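Local structure of lysin (Bacillus phage PBC5, 6ILU) at residues G120-G125 with E133-T138. The protein is the cell-wall-binding part of a phage endolysin, built from SH3b-type folds, and probably anchors the enzyme to the bacterial cell wall. Numbering follows the deposited sequence.
Sequences GYVDIG and EHVTIT. With EDO (1,2-ethanediol), chain H; SO4 (sulfate ion), chain C.
Val122 of one sheet packs against Val135 and Ile137 of another, a small worked example of how a beta-rich SH3b domain closes its core with aliphatic groups. Ile137 meets it tip to tip, CD1 lying 3.9 Å from Val122 CB and nearly as close to both methyls. The extended Ile137 chain (chi2 172°) carries that CD1 across. Val135 comes at a slant, its CG2 3.9 Å from Val122 CG1. Strand 121-123 belongs to a three-stranded antiparallel sheet, strand 135-138 to the larger one, where Val135 also touches Val82, and Ile137 Tyr80, on the adjacent strand 75-84.

The polar groups of each segment find partners away from the other one. Asp123 OD1 accepts from Gly125 N (2.9 Å) in an Asx turn, the donor standing above the carboxylate plane, and also from Arg128 N; OD2 takes the hydroxyl O1 of an ethanediol at 2.6 Å. His134 NE2 points straight at sulfate O3 (2.9 Å, 179°), while Tyr86 OH bonds ND1 and Glu133 CG covers one ring face. Tyr95, Lys131 and Asn93 also hydrogen-bond this anion; both small molecules probably come from the crystallisation liquor.

With only methyl and methine carbons meeting, dispersion and the exclusion of water join the two sheets here.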
ATOM      1  N   GLY A 120      -5.926   6.193 -10.580  1.00 19.15           N
ATOM      2  CA  GLY A 120      -4.778   6.814 -11.229  1.00 20.57           C
ATOM      3  C   GLY A 120      -3.945   7.693 -10.317  1.00 19.33           C
ATOM      4  O   GLY A 120      -3.110   8.494 -10.807  1.00 19.44           O
ATOM      5  N   TYR A 121      -4.167   7.581  -9.009  1.00 18.07           N
ATOM      6  CA  TYR A 121      -3.393   8.343  -8.023  1.00 15.56           C
ATOM      7  C   TYR A 121      -2.821   7.383  -7.009  1.00 16.05           C
ATOM      8  O   TYR A 121      -3.468   6.385  -6.681  1.00 16.91           O
ATOM      9  CB  TYR A 121      -4.273   9.331  -7.241  1.00 15.95           C
ATOM     10  CG  TYR A 121      -4.720  10.534  -8.070  1.00 17.02           C
ATOM     11  CD1 TYR A 121      -4.233  11.792  -7.762  1.00 19.69           C
ATOM     12  CD2 TYR A 121      -5.671  10.395  -9.075  1.00 18.37           C
ATOM     13  CE1 TYR A 121      -4.642  12.902  -8.518  1.00 20.79           C
ATOM     14  CE2 TYR A 121      -6.054  11.508  -9.847  1.00 22.36           C
ATOM     15  CZ  TYR A 121      -5.539  12.741  -9.525  1.00 23.57           C
ATOM     16  OH  TYR A 121      -5.912  13.867 -10.213  1.00 25.93           O
ATOM     17  N   VAL A 122      -1.668   7.746  -6.462  1.00 14.77           N
ATOM     18  CA  VAL A 122      -1.039   6.946  -5.401  1.00 15.95           C
ATOM     19  C   VAL A 122      -0.832   7.794  -4.159  1.00 17.04           C
ATOM     20  O   VAL A 122      -0.469   8.975  -4.238  1.00 17.98           O
ATOM     21  CB  VAL A 122       0.296   6.323  -5.913  1.00 16.42           C
ATOM     22  CG1 VAL A 122       1.340   7.402  -6.443  1.00 17.58           C
ATOM     23  CG2 VAL A 122       0.950   5.430  -4.821  1.00 16.15           C
ATOM     24  N   ASP A 123      -1.164   7.205  -3.005  1.00 16.75           N
ATOM     25  CA  ASP A 123      -0.978   7.844  -1.718  1.00 17.98           C
ATOM     26  C   ASP A 123       0.439   7.549  -1.269  1.00 19.69           C
ATOM     27  O   ASP A 123       0.795   6.373  -1.078  1.00 18.41           O
ATOM     28  CB  ASP A 123      -2.046   7.303  -0.718  1.00 16.84           C
ATOM     29  CG  ASP A 123      -1.996   7.964   0.645  1.00 19.70           C
ATOM     30  OD1 ASP A 123      -1.174   8.876   0.869  1.00 18.89           O
ATOM     31  OD2 ASP A 123      -2.782   7.526   1.524  1.00 20.82           O
ATOM     32  N   ILE A 124       1.250   8.589  -1.065  1.00 18.35           N
ATOM     33  CA  ILE A 124       2.612   8.375  -0.588  1.00 15.82           C
ATOM     34  C   ILE A 124       2.731   8.437   0.942  1.00 20.70           C
ATOM     35  O   ILE A 124       3.838   8.467   1.495  1.00 23.20           O
ATOM     36  CB  ILE A 124       3.598   9.416  -1.197  1.00 16.92           C
ATOM     37  CG1 ILE A 124       3.086  10.843  -0.926  1.00 19.37           C
ATOM     38  CG2 ILE A 124       3.730   9.124  -2.674  1.00 18.94           C
ATOM     39  CD1 ILE A 124       4.187  11.987  -1.141  1.00 20.77           C
ATOM     40  N   GLY A 125       1.586   8.443   1.619  1.00 17.92           N
ATOM     41  CA  GLY A 125       1.535   8.459   3.069  1.00 18.75           C
ATOM     42  C   GLY A 125       1.182   9.834   3.575  1.00 22.30           C
ATOM     43  O   GLY A 125       1.512  10.842   2.934  1.00 22.88           O
ATOM     44  N   GLU A 133       0.997   9.392 -13.316  1.00 21.83           N
ATOM     45  CA  GLU A 133       1.772   9.790 -14.494  1.00 23.30           C
ATOM     46  C   GLU A 133       3.070  10.505 -14.093  1.00 23.14           C
ATOM     47  O   GLU A 133       3.993  10.580 -14.906  1.00 26.99           O
ATOM     48  CB  GLU A 133       0.950  10.682 -15.436  1.00 25.66           C
ATOM     49  CG  GLU A 133       0.660  12.026 -14.895  1.00 28.19           C
ATOM     50  CD  GLU A 133      -0.393  12.766 -15.695  1.00 40.67           C
ATOM     51  OE1 GLU A 133      -0.032  13.742 -16.369  1.00 46.14           O
ATOM     52  OE2 GLU A 133      -1.575  12.364 -15.649  1.00 41.83           O
ATOM     53  N   HIS A 134       3.140  11.045 -12.881  1.00 21.75           N
ATOM     54  CA  HIS A 134       4.321  11.815 -12.496  1.00 22.49           C
ATOM     55  C   HIS A 134       5.376  11.008 -11.737  1.00 21.73           C
ATOM     56  O   HIS A 134       6.447  11.533 -11.416  1.00 22.12           O
ATOM     57  CB  HIS A 134       3.912  13.004 -11.627  1.00 21.72           C
ATOM     58  CG  HIS A 134       3.061  14.007 -12.348  1.00 24.54           C
ATOM     59  ND1 HIS A 134       3.412  14.534 -13.571  1.00 27.17           N
ATOM     60  CD2 HIS A 134       1.900  14.611 -11.991  1.00 22.71           C
ATOM     61  CE1 HIS A 134       2.481  15.390 -13.963  1.00 29.31           C
ATOM     62  NE2 HIS A 134       1.568  15.475 -13.007  1.00 24.33           N
ATOM     63  N   VAL A 135       5.071   9.757 -11.442  1.00 21.73           N
ATOM     64  CA  VAL A 135       5.976   8.950 -10.620  1.00 20.82           C
ATOM     65  C   VAL A 135       6.181   7.565 -11.188  1.00 23.16           C
ATOM     66  O   VAL A 135       5.389   7.095 -11.998  1.00 23.46           O
ATOM     67  CB  VAL A 135       5.410   8.791  -9.177  1.00 19.75           C
ATOM     68  CG1 VAL A 135       5.441  10.153  -8.429  1.00 19.32           C
ATOM     69  CG2 VAL A 135       4.002   8.148  -9.202  1.00 19.04           C
ATOM     70  N   THR A 136       7.260   6.899 -10.771  1.00 22.39           N
ATOM     71  CA  THR A 136       7.384   5.467 -10.955  1.00 23.84           C
ATOM     72  C   THR A 136       6.975   4.768  -9.653  1.00 21.98           C
ATOM     73  O   THR A 136       7.199   5.299  -8.550  1.00 20.03           O
ATOM     74  CB  THR A 136       8.804   5.043 -11.332  1.00 23.42           C
ATOM     75  OG1 THR A 136       9.765   5.574 -10.395  1.00 25.82           O
ATOM     76  CG2 THR A 136       9.183   5.580 -12.774  1.00 26.71           C
ATOM     77  N   ILE A 137       6.373   3.587  -9.793  1.00 20.05           N
ATOM     78  CA  ILE A 137       5.948   2.766  -8.649  1.00 20.64           C
ATOM     79  C   ILE A 137       6.536   1.411  -8.915  1.00 22.90           C
ATOM     80  O   ILE A 137       6.122   0.750  -9.863  1.00 25.03           O
ATOM     81  CB  ILE A 137       4.421   2.657  -8.525  1.00 21.23           C
ATOM     82  CG1 ILE A 137       3.783   4.043  -8.373  1.00 20.77           C
ATOM     83  CG2 ILE A 137       4.000   1.660  -7.368  1.00 21.29           C
ATOM     84  CD1 ILE A 137       2.222   4.041  -8.434  1.00 22.28           C
ATOM     85  N   THR A 138       7.564   1.026  -8.155  1.00 22.47           N
ATOM     86  CA  THR A 138       8.340  -0.171  -8.519  1.00 24.38           C
ATOM     87  C   THR A 138       8.579  -1.068  -7.297  1.00 26.77           C
ATOM     88  O   THR A 138       8.402  -0.621  -6.177  1.00 26.41           O
ATOM     89  CB  THR A 138       9.708   0.207  -9.141  1.00 29.94           C
ATOM     90  OG1 THR A 138      10.417   1.050  -8.237  1.00 27.71           O
ATOM     91  CG2 THR A 138       9.534   0.953 -10.504  1.00 28.04           C
TER
HETATM   92  C1  EDO H 406      -2.111   6.737   4.619  1.00 27.82           C
HETATM   93  O1  EDO H 406      -2.075   8.020   3.984  1.00 26.99           O
HETATM   94  C2  EDO H 406      -1.690   6.834   6.082  1.00 28.41           C
HETATM   95  O2  EDO H 406      -0.602   7.746   6.266  1.00 29.48           O
HETATM   96  S   SO4 C 401      -0.885  17.800 -11.690  1.00 38.33           S
HETATM   97  O1  SO4 C 401      -2.283  18.191 -11.629  1.00 47.46           O
HETATM   98  O2  SO4 C 401      -0.508  16.873 -10.632  1.00 37.49           O
HETATM   99  O3  SO4 C 401      -0.738  17.174 -13.020  1.00 38.64           O
HETATM  100  O4  SO4 C 401      -0.068  18.995 -11.587  1.00 44.22           O